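Local coordinates for protein ferulic acid decarboxylase 1 (Candida dubliniensis, PDB 4ZAD) that catalyses the reversible decarboxylation of aromatic α,β-unsaturated acids such as ferulic, p-coumaric and cinnamic acid to vinyl products, using prenylated FMN and manganese, at residues Leu147-Asp152 against Gly285-Met290; Gly190-Pro195 against His300-Tyr305; Glu341-Ile346 against Val356-Thr361. All blocks are in the same frame, centred on the assembly; numbering follows the deposited sequence. Where two conformers were deposited one is given.

Contact 1: residues Leu147-Asp152 against Gly285-Met290; sequences LLHHGD and GPFGEM. With 4LU (1-deoxy-5-O-phosphono-1-(3,3,4,5-tetramethyl-9,11-dioxo-2,3,8,9,10,11-hexahydro-7H-quinolino[1,8-fg]pteridin-12-ium-7-y l)-D-ribitol), chain E.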
loop_
_atom_site.group_PDB
_atom_site.type_symbol
_atom_site.label_atom_id
_atom_site.label_comp_id
_atom_site.label_asym_id
_atom_site.label_seq_id
_atom_site.Cartn_x
_atom_site.Cartn_y
_atom_site.Cartn_z
ATOM N N LEU A 147 -22.508 13.023 17.486
ATOM C CA LEU A 147 -22.517 13.215 16.044
ATOM C C LEU A 147 -21.076 12.992 15.558
ATOM O O LEU A 147 -20.173 13.875 15.626
ATOM C CB LEU A 147 -23.017 14.601 15.682
ATOM C CG LEU A 147 -23.263 14.886 14.197
ATOM C CD1 LEU A 147 -24.678 14.505 13.841
ATOM C CD2 LEU A 147 -23.018 16.362 13.892
ATOM N N LEU A 148 -20.862 11.779 15.076
ATOM C CA LEU A 148 -19.530 11.249 14.919
ATOM C C LEU A 148 -18.788 11.892 13.763
ATOM O O LEU A 148 -17.582 12.171 13.882
ATOM C CB LEU A 148 -19.606 9.734 14.736
ATOM C CG LEU A 148 -20.007 9.003 15.996
ATOM C CD1 LEU A 148 -20.250 7.522 15.722
ATOM C CD2 LEU A 148 -18.870 9.238 17.049
ATOM N N HIS A 149 -19.501 12.123 12.662
ATOM C CA HIS A 149 -18.912 12.758 11.506
ATOM C C HIS A 149 -19.766 13.913 10.996
ATOM O O HIS A 149 -20.969 13.786 10.933
ATOM C CB HIS A 149 -18.755 11.796 10.331
ATOM C CG HIS A 149 -18.428 10.391 10.696
ATOM N ND1 HIS A 149 -19.356 9.522 11.226
ATOM C CD2 HIS A 149 -17.309 9.665 10.487
ATOM C CE1 HIS A 149 -18.799 8.338 11.385
ATOM N NE2 HIS A 149 -17.557 8.399 10.940
ATOM N N HIS A 150 -19.127 15.004 10.568
ATOM C CA HIS A 150 -19.793 16.031 9.758
ATOM C C HIS A 150 -20.497 15.356 8.617
ATOM O O HIS A 150 -19.875 14.582 7.879
ATOM C CB HIS A 150 -18.778 17.023 9.169
ATOM C CG HIS A 150 -19.407 18.234 8.544
ATOM N ND1 HIS A 150 -20.224 19.097 9.251
ATOM C CD2 HIS A 150 -19.330 18.731 7.287
ATOM C CE1 HIS A 150 -20.638 20.061 8.447
ATOM N NE2 HIS A 150 -20.109 19.863 7.249
ATOM N N GLY A 151 -21.791 15.647 8.478
ATOM C CA GLY A 151 -22.618 15.111 7.392
ATOM C C GLY A 151 -23.403 13.863 7.800
ATOM O O GLY A 151 -24.200 13.330 7.014
ATOM N N ASP A 152 -23.175 13.386 9.017
ATOM C CA ASP A 152 -23.924 12.244 9.498
ATOM C C ASP A 152 -25.360 12.738 9.579
ATOM O O ASP A 152 -25.596 13.852 10.000
ATOM C CB ASP A 152 -23.419 11.759 10.876
ATOM C CG ASP A 152 -22.200 10.830 10.788
ATOM O OD1 ASP A 152 -21.696 10.550 9.683
ATOM O OD2 ASP A 152 -21.723 10.388 11.870
ATOM N N GLY A 285 -29.636 8.203 8.207
ATOM C CA GLY A 285 -29.053 9.408 7.595
ATOM C C GLY A 285 -27.823 8.791 7.094
ATOM O O GLY A 285 -27.550 7.661 7.532
ATOM N N PRO A 286 -27.110 9.468 6.181
ATOM C CA PRO A 286 -25.821 8.917 5.822
ATOM C C PRO A 286 -24.976 8.845 7.074
ATOM O O PRO A 286 -25.285 9.507 8.057
ATOM C CB PRO A 286 -25.261 9.920 4.804
ATOM C CG PRO A 286 -26.018 11.158 5.009
ATOM C CD PRO A 286 -27.315 10.821 5.655
ATOM N N PHE A 287 -23.974 7.992 7.041
ATOM C CA PHE A 287 -23.004 7.838 8.113
ATOM C C PHE A 287 -21.617 7.723 7.461
ATOM O O PHE A 287 -21.477 7.141 6.391
ATOM C CB PHE A 287 -23.372 6.568 8.877
ATOM C CG PHE A 287 -22.583 6.327 10.113
ATOM C CD1 PHE A 287 -22.533 7.262 11.102
ATOM C CD2 PHE A 287 -21.962 5.110 10.313
ATOM C CE1 PHE A 287 -21.840 7.038 12.281
ATOM C CE2 PHE A 287 -21.236 4.858 11.462
ATOM C CZ PHE A 287 -21.171 5.839 12.462
ATOM N N GLY A 288 -20.611 8.301 8.091
ATOM C CA GLY A 288 -19.221 8.048 7.737
ATOM C C GLY A 288 -18.867 6.609 8.053
ATOM O O GLY A 288 -18.901 6.194 9.194
ATOM N N GLU A 289 -18.603 5.814 7.023
ATOM C CA GLU A 289 -18.492 4.360 7.190
ATOM C C GLU A 289 -17.142 3.810 6.725
ATOM O O GLU A 289 -16.236 4.550 6.342
ATOM C CB GLU A 289 -19.661 3.630 6.476
ATOM C CG GLU A 289 -20.785 3.061 7.407
ATOM C CD GLU A 289 -20.601 1.603 7.863
ATOM O OE1 GLU A 289 -19.456 1.109 7.986
ATOM O OE2 GLU A 289 -21.644 0.946 8.114
ATOM N N MET A 290 -17.073 2.485 6.745
ATOM C CA MET A 290 -15.865 1.682 6.654
ATOM C C MET A 290 -14.903 1.884 5.492
ATOM O O MET A 290 -13.757 1.417 5.567
ATOM C CB MET A 290 -16.272 0.188 6.714
ATOM C CG MET A 290 -17.132 -0.278 5.540
ATOM S SD MET A 290 -17.629 -1.981 5.753
ATOM C CE MET A 290 -16.028 -2.745 5.517
HETATM C C9 4LU E . -19.587 -4.151 12.175
HETATM C C8 4LU E . -19.000 -3.493 13.263
HETATM C C7 4LU E . -19.323 -2.159 13.551
HETATM C C10 4LU E . -22.675 -3.891 10.174
HETATM C C6 4LU E . -20.240 -1.444 12.618
HETATM N N3 4LU E . -24.985 -2.883 9.121
HETATM C C2 4LU E . -24.735 -4.195 9.034
HETATM C C13 4LU E . -21.605 -0.098 14.021
HETATM C C5 4LU E . -20.638 -0.053 12.863
HETATM C C1 4LU E . -21.999 -0.315 10.769
HETATM O O2 4LU E . -25.591 -4.902 8.487
HETATM N N1 4LU E . -23.588 -4.697 9.552
HETATM C C4 4LU E . -24.113 -2.036 9.706
HETATM O O4 4LU E . -24.478 -0.836 9.714
HETATM C C4A 4LU E . -22.934 -2.504 10.239
HETATM N N5 4LU E . -21.709 -1.575 10.613
HETATM C C3 4LU E . -21.519 0.454 11.824
HETATM C C12 4LU E . -19.487 0.884 13.218
HETATM C C5A 4LU E . -20.793 -2.184 11.454
HETATM C C7M 4LU E . -18.738 -1.417 14.724
HETATM C C8M 4LU E . -18.064 -4.302 14.122
HETATM C C9A 4LU E . -20.589 -3.581 11.374
HETATM N N10 4LU E . -21.540 -4.426 10.702
HETATM C "C1'" 4LU E . -21.115 -5.680 10.064
HETATM C "C2'" 4LU E . -21.804 -6.835 10.792
HETATM O "O2'" 4LU E . -21.647 -6.640 12.212
HETATM C "C3'" 4LU E . -21.266 -8.205 10.359
HETATM O "O3'" 4LU E . -21.547 -8.420 8.960
HETATM C "C4'" 4LU E . -21.870 -9.360 11.186
HETATM O "O4'" 4LU E . -21.601 -10.603 10.530
HETATM C "C5'" 4LU E . -23.397 -9.231 11.317
HETATM O "O5'" 4LU E . -23.999 -10.301 12.018
HETATM P P 4LU E . -24.804 -11.471 11.307
HETATM O O2P 4LU E . -25.371 -12.134 12.562
HETATM O O3P 4LU E . -23.708 -12.233 10.531
HETATM O O1P 4LU E . -25.812 -10.804 10.396
#
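A His-carboxylate pair, H149 and D152, is set against F287 and G288 on the loop that leads to E289. The pair is built on a type II turn from H149 to D152. H149 ND1 donates to D152 OD2 at 2.6 Å, nearly straight (170°), in the imidazole plane and on the syn lone pair of the oxygen. H149 N adds a second bond to OD2 at 2.9 Å, from well above the carboxylate plane, so this oxygen has two donors. D152 OD1 reaches across the contact and accepts G288 N at 3.0 Å, 25° out of the carboxylate plane. The imidazole is gripped further: G288 CA stands over one face, 3.6 Å from the ring centroid, and the ring edge points into a face of F287 in a T-shaped pair (centroids 4.8 Å apart, planes at 88°). L148 CD1 meets the F287 rim at CZ, 3.8 Å. P323 O takes H149 NE2, and Y496 of the second subunit bonds L148 O. Next in sequence, E289, the predicted proton donor, faces the cofactor. H149, D152, F287 and G288 thus put a His-carboxylate hydrogen bond behind the loop that carries this residue of the UbiD-type active site.

Contact 2: residues Gly190-Pro195 against His300-Tyr305; sequences GLVINP and HTQPLY
V192 pushes its side chain at P303 and Y305 of strand 300-312, where the segment 190-195 leaves strand 187-189 and residues 190-193 run at 112° to 300-305. Its CB already touches the proline, 3.7 Å from P303 CG. With CG1 anti to the backbone N (chi1 172°), that methyl stays at the margin of the contact, V192 CG1 to P303 CG 4.1 Å. The other branch goes deeper: V192 CG2 is 3.6 Å from P303 CG, and the same methyl is 3.6 Å from Y305 OH, the valine and the tyrosine approaching from opposite directions. One methyl thus fills the angle between a proline ring and a phenol end. Y305 is itself held by a stack with W163 and an edge-to-face pair with F216. G190 O lies 3.3 Å from Q302 CB, and the rest of Q302 folds back beside L191, its amide end lying over one face of the H300 ring. L191 CD2 reaches H300 NE2 at 3.8 Å, the leucine and the imidazole crossing at about a right angle, while the same leucine also touches R179 and the cofactor. A water donates to L191 O at 2.7 Å and has a weak bond of 3.3 Å to Y305 OH, a loose link between the hydroxyl and the loop backbone. Beyond V192 the loop runs on toward the flavin-binding Q196 and H197. The chemistry is therefore mixed: V192 meets P303 and Y305 through apolar methyls, whereas the polar side chain of Q302 is laid against the backbone of 190-192, next to the leucine that borders the cofactor.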
loop_
_atom_site.group_PDB
_atom_site.type_symbol
_atom_site.label_atom_id
_atom_site.label_comp_id
_atom_site.label_asym_id
_atom_site.label_seq_id
_atom_site.Cartn_x
_atom_site.Cartn_y
_atom_site.Cartn_z
ATOM N N GLY A 190 -31.881 2.137 11.761
ATOM C CA GLY A 190 -30.574 1.745 11.307
ATOM C C GLY A 190 -30.724 0.869 10.106
ATOM O O GLY A 190 -31.832 0.524 9.724
ATOM N N LEU A 191 -29.595 0.512 9.504
ATOM C CA LEU A 191 -29.556 -0.432 8.392
ATOM C C LEU A 191 -30.062 -1.828 8.737
ATOM O O LEU A 191 -29.716 -2.397 9.783
ATOM C CB LEU A 191 -28.117 -0.603 7.901
ATOM C CG LEU A 191 -27.515 0.407 6.941
ATOM C CD1 LEU A 191 -26.077 -0.045 6.716
ATOM C CD2 LEU A 191 -28.279 0.429 5.647
ATOM N N VAL A 192 -30.803 -2.382 7.782
ATOM C CA VAL A 192 -31.404 -3.686 7.838
ATOM C C VAL A 192 -31.417 -4.118 6.378
ATOM O O VAL A 192 -32.394 -3.855 5.672
ATOM C CB VAL A 192 -32.849 -3.577 8.406
ATOM C CG1 VAL A 192 -33.587 -4.914 8.306
ATOM C CG2 VAL A 192 -32.845 -3.005 9.885
ATOM N N ILE A 193 -30.327 -4.718 5.874
ATOM C CA ILE A 193 -30.239 -5.028 4.426
ATOM C C ILE A 193 -29.890 -6.468 4.163
ATOM O O ILE A 193 -29.372 -7.157 4.998
ATOM C CB ILE A 193 -29.252 -4.093 3.677
ATOM C CG1 ILE A 193 -27.798 -4.330 4.113
ATOM C CG2 ILE A 193 -29.613 -2.584 3.958
ATOM C CD1 ILE A 193 -26.741 -3.545 3.355
ATOM N N ASN A 194 -30.218 -6.928 2.980
ATOM C CA ASN A 194 -29.851 -8.243 2.539
ATOM C C ASN A 194 -28.341 -8.310 2.470
ATOM O O ASN A 194 -27.701 -7.295 2.196
ATOM C CB ASN A 194 -30.453 -8.538 1.168
ATOM C CG ASN A 194 -31.930 -8.866 1.236
ATOM O OD1 ASN A 194 -32.360 -9.572 2.132
ATOM N ND2 ASN A 194 -32.714 -8.377 0.268
ATOM N N PRO A 195 -27.749 -9.479 2.801
ATOM C CA PRO A 195 -28.339 -10.700 3.393
ATOM C C PRO A 195 -28.075 -10.808 4.901
ATOM O O PRO A 195 -27.946 -11.926 5.438
ATOM C CB PRO A 195 -27.598 -11.816 2.664
ATOM C CG PRO A 195 -26.156 -11.229 2.506
ATOM C CD PRO A 195 -26.316 -9.670 2.508
ATOM N N HIS A 300 -31.681 7.477 2.321
ATOM C CA HIS A 300 -32.550 6.337 2.092
ATOM C C HIS A 300 -33.344 6.038 3.344
ATOM O O HIS A 300 -33.038 6.550 4.429
ATOM C CB HIS A 300 -31.788 5.094 1.597
ATOM C CG HIS A 300 -30.790 4.524 2.574
ATOM N ND1 HIS A 300 -30.887 4.680 3.946
ATOM C CD2 HIS A 300 -29.700 3.737 2.367
ATOM C CE1 HIS A 300 -29.888 4.046 4.532
ATOM N NE2 HIS A 300 -29.159 3.460 3.598
ATOM N N THR A 301 -34.373 5.215 3.164
ATOM C CA THR A 301 -35.319 4.885 4.218
ATOM C C THR A 301 -35.015 3.539 4.818
ATOM O O THR A 301 -34.590 2.641 4.095
ATOM C CB THR A 301 -36.737 4.806 3.657
ATOM O OG1 THR A 301 -36.801 3.832 2.591
ATOM C CG2 THR A 301 -37.150 6.171 3.159
ATOM N N GLN A 302 -35.280 3.389 6.115
ATOM C CA GLN A 302 -34.958 2.149 6.830
ATOM C C GLN A 302 -35.995 1.904 7.946
ATOM O O GLN A 302 -36.651 2.848 8.423
ATOM C CB GLN A 302 -33.497 2.182 7.405
ATOM C CG GLN A 302 -32.321 2.111 6.379
ATOM C CD GLN A 302 -32.231 0.801 5.616
ATOM O OE1 GLN A 302 -31.941 0.778 4.410
ATOM N NE2 GLN A 302 -32.498 -0.305 6.308
ATOM N N PRO A 303 -36.150 0.633 8.375
ATOM C CA PRO A 303 -37.142 0.290 9.407
ATOM C C PRO A 303 -36.913 0.999 10.741
ATOM O O PRO A 303 -35.885 1.662 10.922
ATOM C CB PRO A 303 -37.003 -1.240 9.565
ATOM C CG PRO A 303 -36.000 -1.680 8.703
ATOM C CD PRO A 303 -35.568 -0.575 7.770
ATOM N N LEU A 304 -37.864 0.856 11.657
ATOM C CA LEU A 304 -37.849 1.644 12.889
ATOM C C LEU A 304 -37.951 0.777 14.091
ATOM O O LEU A 304 -38.891 -0.016 14.183
ATOM C CB LEU A 304 -39.028 2.630 12.939
ATOM C CG LEU A 304 -39.003 3.626 14.088
ATOM C CD1 LEU A 304 -37.707 4.489 14.068
ATOM C CD2 LEU A 304 -40.260 4.515 14.022
ATOM N N TYR A 305 -36.992 0.949 15.004
ATOM C CA TYR A 305 -36.958 0.224 16.260
ATOM C C TYR A 305 -37.572 1.114 17.302
ATOM O O TYR A 305 -37.039 2.189 17.586
ATOM C CB TYR A 305 -35.529 -0.076 16.697
ATOM C CG TYR A 305 -34.709 -0.983 15.811
ATOM C CD1 TYR A 305 -34.072 -0.494 14.694
ATOM C CD2 TYR A 305 -34.495 -2.324 16.149
ATOM C CE1 TYR A 305 -33.280 -1.299 13.907
ATOM C CE2 TYR A 305 -33.695 -3.152 15.357
ATOM C CZ TYR A 305 -33.087 -2.620 14.244
ATOM O OH TYR A 305 -32.281 -3.408 13.443
HETATM O O HOH W 1 -30.024 -1.325 12.198
#

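Contact 3: residues Glu341-Ile346 against Val356-Thr361; sequences ETKYLI and VEDVFT
The flat group at the polar margin of this contact is the D358 carboxylate, and K343 meets it at its rim: NZ comes in nearly along the C-O axis of OD1, neither on the syn nor on the anti side. NZ and D358 OD1 are 3.1 Å apart and form a hydrogen-bonded salt bridge. The lysine gets there by bending at chi2 (-68°) and again at chi4 (49°), which carries the ammonium from the helix side over to the strand, and CE brushes the backbone at 3.6 Å from E357 O. Both charges have second partners on helix 99-108, K343 NZ with D104 and D358 OD2 with K100, giving a chain of alternating charges in which each end of the carboxylate has its own lysine. The ammonium probably also eases the closeness of two acceptors, E357 O and D358 OD1, at 2.9 Å. Beneath this polar lid the interface is apolar. I346 splits its branches, CG2 resting 3.8 Å from V356 CB and CD1 3.9 Å from V359 CG1, while T342 CB adds a looser touch to V359 CG2 at 4.2 Å; the T342 hydroxyl bonds V338 O. V356 and V359, three apart, both face the helix because E357 and D358 are opposed to the single residue K373 of strand 369-374, consistent with a classic beta bulge. Helix and strand axes pass 8.1 Å apart at 153°, almost antiparallel. A helix laid along the edge strand of a mixed sheet in this way is the layer packing of an alpha/beta domain, here the C-terminal one of the UbiD family.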
loop_
_atom_site.group_PDB
_atom_site.type_symbol
_atom_site.label_atom_id
_atom_site.label_comp_id
_atom_site.label_asym_id
_atom_site.label_seq_id
_atom_site.Cartn_x
_atom_site.Cartn_y
_atom_site.Cartn_z
ATOM N N GLU A 341 -13.925 -16.241 9.460
ATOM C CA GLU A 341 -14.926 -17.164 8.959
ATOM C C GLU A 341 -14.536 -17.751 7.582
ATOM O O GLU A 341 -14.774 -18.921 7.333
ATOM C CB GLU A 341 -16.310 -16.554 8.930
ATOM C CG GLU A 341 -17.438 -17.523 8.498
ATOM C CD GLU A 341 -17.868 -18.540 9.557
ATOM O OE1 GLU A 341 -17.163 -18.732 10.567
ATOM O OE2 GLU A 341 -18.928 -19.180 9.364
ATOM N N THR A 342 -13.916 -16.980 6.698
ATOM C CA THR A 342 -13.587 -17.513 5.393
ATOM C C THR A 342 -12.492 -18.595 5.505
ATOM O O THR A 342 -12.459 -19.572 4.727
ATOM C CB THR A 342 -13.185 -16.419 4.428
ATOM O OG1 THR A 342 -14.183 -15.385 4.434
ATOM C CG2 THR A 342 -13.032 -16.990 3.015
ATOM N N LYS A 343 -11.617 -18.440 6.501
ATOM C CA LYS A 343 -10.589 -19.455 6.749
ATOM C C LYS A 343 -11.318 -20.718 7.181
ATOM O O LYS A 343 -11.078 -21.761 6.644
ATOM C CB LYS A 343 -9.616 -19.028 7.848
ATOM C CG LYS A 343 -8.188 -19.373 7.601
ATOM C CD LYS A 343 -7.848 -20.865 7.631
ATOM C CE LYS A 343 -6.329 -21.085 8.103
ATOM N NZ LYS A 343 -5.935 -20.308 9.401
ATOM N N TYR A 344 -12.240 -20.600 8.134
ATOM C CA TYR A 344 -12.940 -21.766 8.586
ATOM C C TYR A 344 -13.605 -22.462 7.409
ATOM O O TYR A 344 -13.318 -23.610 7.129
ATOM C CB TYR A 344 -13.940 -21.499 9.715
ATOM C CG TYR A 344 -14.623 -22.794 10.108
ATOM C CD1 TYR A 344 -13.930 -23.796 10.814
ATOM C CD2 TYR A 344 -15.911 -23.074 9.686
ATOM C CE1 TYR A 344 -14.538 -25.021 11.109
ATOM C CE2 TYR A 344 -16.514 -24.282 9.975
ATOM C CZ TYR A 344 -15.834 -25.243 10.680
ATOM O OH TYR A 344 -16.478 -26.434 10.967
ATOM N N LEU A 345 -14.469 -21.757 6.701
ATOM C CA LEU A 345 -15.188 -22.355 5.595
ATOM C C LEU A 345 -14.281 -23.014 4.545
ATOM O O LEU A 345 -14.635 -24.034 3.977
ATOM C CB LEU A 345 -16.107 -21.303 4.956
ATOM C CG LEU A 345 -17.336 -20.946 5.791
ATOM C CD1 LEU A 345 -18.228 -19.932 5.094
ATOM C CD2 LEU A 345 -18.126 -22.238 6.032
ATOM N N ILE A 346 -13.101 -22.449 4.310
ATOM C CA ILE A 346 -12.191 -22.914 3.245
ATOM C C ILE A 346 -11.541 -24.246 3.643
ATOM O O ILE A 346 -11.429 -25.182 2.872
ATOM C CB ILE A 346 -11.122 -21.836 2.969
ATOM C CG1 ILE A 346 -11.676 -20.781 2.029
ATOM C CG2 ILE A 346 -9.926 -22.408 2.348
ATOM C CD1 ILE A 346 -10.661 -19.681 1.621
ATOM N N VAL A 356 -4.776 -23.657 0.597
ATOM C CA VAL A 356 -4.911 -22.327 1.199
ATOM C C VAL A 356 -4.356 -22.310 2.589
ATOM O O VAL A 356 -4.917 -22.937 3.491
ATOM C CB VAL A 356 -6.366 -21.849 1.303
ATOM C CG1 VAL A 356 -6.431 -20.528 2.123
ATOM C CG2 VAL A 356 -6.980 -21.685 -0.058
ATOM N N GLU A 357 -3.299 -21.530 2.797
ATOM C CA GLU A 357 -2.649 -21.472 4.107
ATOM C C GLU A 357 -3.287 -20.495 5.070
ATOM O O GLU A 357 -3.279 -20.717 6.278
ATOM C CB GLU A 357 -1.180 -21.118 3.952
ATOM C CG GLU A 357 -0.312 -22.354 3.664
ATOM C CD GLU A 357 1.163 -22.005 3.454
ATOM O OE1 GLU A 357 1.683 -21.126 4.187
ATOM O OE2 GLU A 357 1.796 -22.609 2.554
ATOM N N ASP A 358 -3.822 -19.402 4.534
ATOM C CA ASP A 358 -4.291 -18.261 5.328
ATOM C C ASP A 358 -5.021 -17.303 4.405
ATOM O O ASP A 358 -4.785 -17.301 3.201
ATOM C CB ASP A 358 -3.117 -17.538 5.988
ATOM C CG ASP A 358 -2.839 -18.002 7.415
ATOM O OD1 ASP A 358 -3.748 -18.524 8.108
ATOM O OD2 ASP A 358 -1.689 -17.823 7.856
ATOM N N VAL A 359 -5.949 -16.534 4.962
ATOM C CA VAL A 359 -6.577 -15.439 4.250
ATOM C C VAL A 359 -6.650 -14.252 5.192
ATOM O O VAL A 359 -6.777 -14.422 6.402
ATOM C CB VAL A 359 -7.997 -15.792 3.708
ATOM C CG1 VAL A 359 -8.006 -17.179 3.078
ATOM C CG2 VAL A 359 -9.063 -15.670 4.778
ATOM N N PHE A 360 -6.560 -13.045 4.645
ATOM C CA PHE A 360 -6.632 -11.866 5.458
ATOM C C PHE A 360 -7.042 -10.719 4.613
ATOM O O PHE A 360 -6.718 -10.689 3.430
ATOM C CB PHE A 360 -5.280 -11.566 6.062
ATOM C CG PHE A 360 -5.261 -10.338 6.910
ATOM C CD1 PHE A 360 -6.045 -10.267 8.024
ATOM C CD2 PHE A 360 -4.461 -9.268 6.577
ATOM C CE1 PHE A 360 -6.024 -9.156 8.831
ATOM C CE2 PHE A 360 -4.461 -8.138 7.333
ATOM C CZ PHE A 360 -5.251 -8.077 8.480
ATOM N N THR A 361 -7.793 -9.804 5.231
ATOM C CA THR A 361 -8.279 -8.573 4.587
ATOM C C THR A 361 -7.344 -7.448 4.967
ATOM O O THR A 361 -7.380 -6.970 6.112
ATOM C CB THR A 361 -9.652 -8.146 5.090
ATOM O OG1 THR A 361 -9.647 -8.219 6.517
ATOM C CG2 THR A 361 -10.761 -9.004 4.504
#

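Overall arrangement
Contacts 1 and 2 lie in the flavin-binding Rift-related region, their centres about 16 Å apart and their nearest atoms about 5 Å, and their segments alternate along the chain. R179, a cofactor-binding residue, connects them: it touches F287 of contact 1 and both L191 and H300 of contact 2, and makes a long, weak ion pair with E289. Both contacts also put a residue on the prenylated flavin itself, E289 and L191. Contact 3 belongs to the C-terminal region, its centre about 31 Å from that of contact 1 and 29 Å from that of contact 2. It stays off the cofactor, the T342 side chain being about 11 Å from it and about 10 Å from the side chain of cofactor-binding K405.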